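Local structure of protein 1d10 (1T9F) at residues A[132-146]-A[159-173]. The protein is of unknown function but folds as a beta-trefoil of MIR repeats and, as an SDF2-like protein with a signal sequence, probably works in the secretory pathway. Sequence-based numbering, arbitrary orientation.
Sequences FKLRHAVTGSYLSLS and EVVGTDSITGGSAWK
Strands 142-146 and 159-163 pair antiparallel, Tyr142, Leu143, Ser144 and Leu145 facing Thr163, Gly162, Val161 and Val160, while Phe132 and Trp172 form a separate antiparallel hydrogen-bonded pair. Trp172 suits the junction because its indole serves both as a greasy slab and as a donor: NE1 reaches Leu143 O at 3.1 Å in an almost straight bond (178°). The acceptor lies in the plane of the indole, whereas NE1 approaches from above the plane of the Leu143 carbonyl. Leu143 CD2 sits over one face of the indole, toward its rim, and Leu145 CD2 touches Trp172 CH2 at 3.8 Å. The chi1 of Leu143 (178°) turns CG away from its own N, and CD1 packs tightly on Val160 CG1. Over one face of the Phe132 ring, Trp172 CB makes a CH-pi contact, offset toward the rim.

On the face of the 142-146/159-163 pair that carries Tyr142 and Ser144, Tyr142 offers its ring centre to Ile166 CG1, 3.5 Å from the centroid, while the opposite ring face takes Arg135 CG. An alanine in place of Tyr142 would remove the ring between them and is likely to leave Ile166 CG1 and the aliphatic part of Arg135 without their shared partner. Beside it, small hydroxyl side chains meet: Ser144 OG hydrogen-bonds Ser170 OG at 2.7 Å, and Ser170 OG also accepts from Thr167 N, tying the type I turn 167-170 to the strand. Gly169 suits that turn, since a CB would clash with Leu145 O; its own carbonyl accepts from Leu145 N.

Within the beta-trefoil, strand 131-136 lies in the barrel between 117-120 and 172-175, whereas strand 158-163 joins 142-146 to strands 38-43 and 100-105.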
loop_
_atom_site.group_PDB
_atom_site.type_symbol
_atom_site.label_atom_id
_atom_site.label_comp_id
_atom_site.label_asym_id
_atom_site.label_seq_id
_atom_site.Cartn_x
_atom_site.Cartn_y
_atom_site.Cartn_z
ATOM N N PHE A 132 -10.571 -2.303 -4.499
ATOM C CA PHE A 132 -9.521 -2.532 -5.468
ATOM C C PHE A 132 -8.422 -3.382 -4.869
ATOM O O PHE A 132 -8.400 -3.632 -3.664
ATOM C CB PHE A 132 -8.922 -1.189 -5.914
ATOM C CG PHE A 132 -8.260 -0.410 -4.794
ATOM C CD1 PHE A 132 -9.015 0.382 -3.930
ATOM C CD2 PHE A 132 -6.886 -0.497 -4.586
ATOM C CE1 PHE A 132 -8.406 1.078 -2.867
ATOM C CE2 PHE A 132 -6.273 0.191 -3.531
ATOM C CZ PHE A 132 -7.031 0.976 -2.673
ATOM N N LYS A 133 -7.521 -3.843 -5.723
ATOM C CA LYS A 133 -6.377 -4.606 -5.271
ATOM C C LYS A 133 -5.160 -3.860 -5.801
ATOM O O LYS A 133 -5.281 -2.994 -6.679
ATOM C CB LYS A 133 -6.408 -6.031 -5.828
ATOM C CG LYS A 133 -7.490 -6.902 -5.220
ATOM C CD LYS A 133 -7.555 -8.257 -5.889
ATOM C CE LYS A 133 -8.586 -8.277 -7.014
ATOM N NZ LYS A 133 -9.982 -8.146 -6.498
ATOM N N LEU A 134 -3.996 -4.172 -5.255
ATOM C CA LEU A 134 -2.758 -3.554 -5.697
ATOM C C LEU A 134 -1.793 -4.685 -5.957
ATOM O O LEU A 134 -1.431 -5.428 -5.047
ATOM C CB LEU A 134 -2.182 -2.619 -4.631
ATOM C CG LEU A 134 -2.839 -1.252 -4.441
ATOM C CD1 LEU A 134 -2.134 -0.527 -3.290
ATOM C CD2 LEU A 134 -2.743 -0.427 -5.721
ATOM N N ARG A 135 -1.375 -4.813 -7.207
ATOM C CA ARG A 135 -0.464 -5.879 -7.574
ATOM C C ARG A 135 0.932 -5.338 -7.843
ATOM O O ARG A 135 1.116 -4.492 -8.715
ATOM C CB ARG A 135 -1.003 -6.593 -8.817
ATOM C CG ARG A 135 -0.398 -7.953 -9.061
ATOM C CD ARG A 135 -1.066 -8.646 -10.260
ATOM N NE ARG A 135 -0.652 -10.040 -10.368
ATOM C CZ ARG A 135 -1.112 -10.894 -11.280
ATOM N NH1 ARG A 135 -2.008 -10.500 -12.176
ATOM N NH2 ARG A 135 -0.685 -12.146 -11.286
ATOM N N HIS A 136 1.915 -5.829 -7.093
ATOM C CA HIS A 136 3.289 -5.377 -7.266
ATOM C C HIS A 136 3.707 -5.632 -8.711
ATOM O O HIS A 136 3.664 -6.768 -9.192
ATOM C CB HIS A 136 4.220 -6.122 -6.318
ATOM C CG HIS A 136 5.572 -5.493 -6.184
ATOM N ND1 HIS A 136 6.743 -6.200 -6.359
ATOM C CD2 HIS A 136 5.939 -4.229 -5.863
ATOM C CE1 HIS A 136 7.774 -5.399 -6.148
ATOM N NE2 HIS A 136 7.312 -4.198 -5.845
ATOM N N ALA A 137 4.115 -4.570 -9.393
ATOM C CA ALA A 137 4.509 -4.663 -10.787
ATOM C C ALA A 137 5.673 -5.609 -11.065
ATOM O O ALA A 137 5.592 -6.447 -11.963
ATOM C CB ALA A 137 4.832 -3.280 -11.319
ATOM N N VAL A 138 6.751 -5.479 -10.299
ATOM C CA VAL A 138 7.928 -6.306 -10.515
ATOM C C VAL A 138 7.788 -7.783 -10.155
ATOM O O VAL A 138 8.265 -8.641 -10.895
ATOM C CB VAL A 138 9.148 -5.714 -9.784
ATOM C CG1 VAL A 138 10.332 -6.670 -9.855
ATOM C CG2 VAL A 138 9.514 -4.379 -10.412
ATOM N N THR A 139 7.141 -8.089 -9.031
ATOM C CA THR A 139 6.981 -9.482 -8.614
ATOM C C THR A 139 5.605 -10.078 -8.902
ATOM O O THR A 139 5.461 -11.294 -8.995
ATOM C CB THR A 139 7.244 -9.648 -7.112
ATOM O OG1 THR A 139 6.298 -8.861 -6.382
ATOM C CG2 THR A 139 8.651 -9.212 -6.761
ATOM N N GLY A 140 4.592 -9.229 -9.026
ATOM C CA GLY A 140 3.250 -9.720 -9.293
ATOM C C GLY A 140 2.453 -10.062 -8.043
ATOM O O GLY A 140 1.285 -10.450 -8.129
ATOM N N SER A 141 3.075 -9.916 -6.877
ATOM C CA SER A 141 2.409 -10.225 -5.616
ATOM C C SER A 141 1.367 -9.178 -5.275
ATOM O O SER A 141 1.555 -7.987 -5.538
ATOM C CB SER A 141 3.428 -10.310 -4.479
ATOM O OG SER A 141 4.481 -11.197 -4.814
ATOM N N TYR A 142 0.266 -9.634 -4.687
ATOM C CA TYR A 142 -0.816 -8.754 -4.295
ATOM C C TYR A 142 -0.578 -8.238 -2.880
ATOM O O TYR A 142 -0.117 -8.978 -2.006
ATOM C CB TYR A 142 -2.137 -9.513 -4.340
ATOM C CG TYR A 142 -2.564 -9.925 -5.729
ATOM C CD1 TYR A 142 -3.236 -9.036 -6.564
ATOM C CD2 TYR A 142 -2.298 -11.210 -6.212
ATOM C CE1 TYR A 142 -3.637 -9.412 -7.844
ATOM C CE2 TYR A 142 -2.694 -11.597 -7.496
ATOM C CZ TYR A 142 -3.363 -10.691 -8.305
ATOM O OH TYR A 142 -3.753 -11.056 -9.581
ATOM N N LEU A 143 -0.872 -6.964 -2.659
ATOM C CA LEU A 143 -0.711 -6.382 -1.329
ATOM C C LEU A 143 -1.830 -7.030 -0.520
ATOM O O LEU A 143 -2.997 -6.909 -0.888
ATOM C CB LEU A 143 -0.915 -4.863 -1.391
ATOM C CG LEU A 143 -0.825 -4.103 -0.066
ATOM C CD1 LEU A 143 0.602 -4.145 0.448
ATOM C CD2 LEU A 143 -1.276 -2.665 -0.283
ATOM N N SER A 144 -1.487 -7.724 0.562
ATOM C CA SER A 144 -2.515 -8.402 1.350
ATOM C C SER A 144 -2.196 -8.513 2.828
ATOM O O SER A 144 -1.031 -8.504 3.226
ATOM C CB SER A 144 -2.730 -9.831 0.828
ATOM O OG SER A 144 -2.881 -9.877 -0.579
ATOM N N LEU A 145 -3.243 -8.611 3.639
ATOM C CA LEU A 145 -3.054 -8.812 5.067
ATOM C C LEU A 145 -2.871 -10.329 5.159
ATOM O O LEU A 145 -3.676 -11.092 4.612
ATOM C CB LEU A 145 -4.297 -8.382 5.853
ATOM C CG LEU A 145 -4.629 -6.886 5.838
ATOM C CD1 LEU A 145 -5.759 -6.600 6.823
ATOM C CD2 LEU A 145 -3.389 -6.088 6.215
ATOM N N SER A 146 -1.799 -10.760 5.809
ATOM C CA SER A 146 -1.510 -12.184 5.955
ATOM C C SER A 146 -2.490 -12.842 6.909
ATOM O O SER A 146 -2.692 -14.053 6.865
ATOM C CB SER A 146 -0.097 -12.383 6.498
ATOM O OG SER A 146 -0.036 -11.962 7.847
ATOM N N GLU A 159 -0.081 -7.915 10.019
ATOM C CA GLU A 159 1.035 -8.103 9.099
ATOM C C GLU A 159 0.552 -7.885 7.668
ATOM O O GLU A 159 -0.487 -8.410 7.265
ATOM C CB GLU A 159 1.623 -9.519 9.225
ATOM C CG GLU A 159 2.712 -9.822 8.194
ATOM C CD GLU A 159 3.135 -11.291 8.173
ATOM O OE1 GLU A 159 2.262 -12.167 8.349
ATOM O OE2 GLU A 159 4.337 -11.565 7.963
ATOM N N VAL A 160 1.310 -7.088 6.922
ATOM C CA VAL A 160 1.020 -6.789 5.528
ATOM C C VAL A 160 2.090 -7.515 4.705
ATOM O O VAL A 160 3.292 -7.401 4.987
ATOM C CB VAL A 160 1.111 -5.273 5.252
ATOM C CG1 VAL A 160 0.973 -5.009 3.755
ATOM C CG2 VAL A 160 0.022 -4.526 6.019
ATOM N N VAL A 161 1.666 -8.264 3.696
ATOM C CA VAL A 161 2.616 -9.011 2.881
ATOM C C VAL A 161 2.208 -9.086 1.416
ATOM O O VAL A 161 1.173 -8.554 1.011
ATOM C CB VAL A 161 2.769 -10.464 3.377
ATOM C CG1 VAL A 161 3.128 -10.490 4.857
ATOM C CG2 VAL A 161 1.483 -11.231 3.122
ATOM N N GLY A 162 3.038 -9.774 0.636
ATOM C CA GLY A 162 2.776 -9.943 -0.780
ATOM C C GLY A 162 2.418 -11.396 -1.025
ATOM O O GLY A 162 3.222 -12.289 -0.769
ATOM N N THR A 163 1.205 -11.635 -1.503
ATOM C CA THR A 163 0.766 -12.994 -1.762
ATOM C C THR A 163 0.778 -13.302 -3.253
ATOM O O THR A 163 0.448 -12.445 -4.073
ATOM C CB THR A 163 -0.651 -13.219 -1.211
ATOM O OG1 THR A 163 -1.552 -12.279 -1.807
ATOM C CG2 THR A 163 -0.663 -13.030 0.303
ATOM N N ASP A 164 1.174 -14.522 -3.608
ATOM C CA ASP A 164 1.199 -14.919 -5.010
ATOM C C ASP A 164 -0.216 -14.887 -5.572
ATOM O O ASP A 164 -0.422 -14.539 -6.727
ATOM C CB ASP A 164 1.788 -16.323 -5.179
ATOM C CG ASP A 164 3.279 -16.370 -4.894
ATOM O OD1 ASP A 164 4.020 -15.511 -5.424
ATOM O OD2 ASP A 164 3.713 -17.272 -4.145
ATOM N N SER A 165 -1.197 -15.228 -4.750
ATOM C CA SER A 165 -2.576 -15.228 -5.217
ATOM C C SER A 165 -3.463 -14.279 -4.418
ATOM O O SER A 165 -3.097 -13.826 -3.335
ATOM C CB SER A 165 -3.150 -16.649 -5.154
ATOM O OG SER A 165 -2.395 -17.536 -5.962
ATOM N N ILE A 166 -4.634 -13.982 -4.971
ATOM C CA ILE A 166 -5.585 -13.100 -4.325
ATOM C C ILE A 166 -6.215 -13.834 -3.147
ATOM O O ILE A 166 -6.669 -14.968 -3.284
ATOM C CB ILE A 166 -6.687 -12.675 -5.313
ATOM C CG1 ILE A 166 -6.064 -11.859 -6.452
ATOM C CG2 ILE A 166 -7.747 -11.858 -4.597
ATOM C CD1 ILE A 166 -7.049 -11.420 -7.519
ATOM N N THR A 167 -6.239 -13.188 -1.988
ATOM C CA THR A 167 -6.816 -13.800 -0.802
ATOM C C THR A 167 -7.921 -12.936 -0.207
ATOM O O THR A 167 -8.315 -11.917 -0.786
ATOM C CB THR A 167 -5.737 -14.051 0.278
ATOM O OG1 THR A 167 -5.214 -12.798 0.745
ATOM C CG2 THR A 167 -4.599 -14.881 -0.292
ATOM N N GLY A 168 -8.423 -13.359 0.950
ATOM C CA GLY A 168 -9.473 -12.617 1.621
ATOM C C GLY A 168 -8.923 -11.362 2.276
ATOM O O GLY A 168 -9.663 -10.605 2.909
ATOM N N GLY A 169 -7.619 -11.147 2.134
ATOM C CA GLY A 169 -6.999 -9.963 2.709
ATOM C C GLY A 169 -6.459 -9.038 1.630
ATOM O O GLY A 169 -5.795 -8.046 1.935
ATOM N N SER A 170 -6.764 -9.347 0.370
ATOM C CA SER A 170 -6.283 -8.563 -0.774
ATOM C C SER A 170 -7.157 -7.384 -1.206
ATOM O O SER A 170 -6.715 -6.534 -1.979
ATOM C CB SER A 170 -6.078 -9.482 -1.981
ATOM O OG SER A 170 -5.238 -10.579 -1.655
ATOM N N ALA A 171 -8.389 -7.320 -0.719
ATOM C CA ALA A 171 -9.281 -6.234 -1.107
ATOM C C ALA A 171 -9.098 -4.978 -0.254
ATOM O O ALA A 171 -9.131 -5.040 0.972
ATOM C CB ALA A 171 -10.720 -6.700 -1.041
ATOM N N TRP A 172 -8.904 -3.840 -0.914
ATOM C CA TRP A 172 -8.734 -2.570 -0.217
ATOM C C TRP A 172 -9.766 -1.552 -0.677
ATOM O O TRP A 172 -10.365 -1.686 -1.749
ATOM C CB TRP A 172 -7.329 -1.994 -0.458
ATOM C CG TRP A 172 -6.221 -2.900 0.005
ATOM C CD1 TRP A 172 -5.644 -3.916 -0.701
ATOM C CD2 TRP A 172 -5.588 -2.891 1.290
ATOM N NE1 TRP A 172 -4.686 -4.546 0.066
ATOM C CE2 TRP A 172 -4.636 -3.935 1.296
ATOM C CE3 TRP A 172 -5.738 -2.102 2.443
ATOM C CZ2 TRP A 172 -3.837 -4.214 2.409
ATOM C CZ3 TRP A 172 -4.939 -2.381 3.552
ATOM C CH2 TRP A 172 -4.001 -3.432 3.524
ATOM N N LYS A 173 -9.935 -0.523 0.140
ATOM C CA LYS A 173 -10.871 0.560 -0.116
ATOM C C LYS A 173 -10.187 1.866 0.284
ATOM O O LYS A 173 -9.489 1.921 1.296
ATOM C CB LYS A 173 -12.132 0.348 0.722
ATOM C CG LYS A 173 -13.087 1.508 0.731
ATOM C CD LYS A 173 -14.186 1.297 1.774
ATOM C CE LYS A 173 -13.586 1.149 3.170
ATOM N NZ LYS A 173 -14.611 1.037 4.242
HETATM O O HOH W 1 -4.121 -6.292 -3.405
HETATM O O HOH W 2 0.670 -13.173 -8.727
HETATM O O HOH W 3 -3.466 -13.290 2.662
#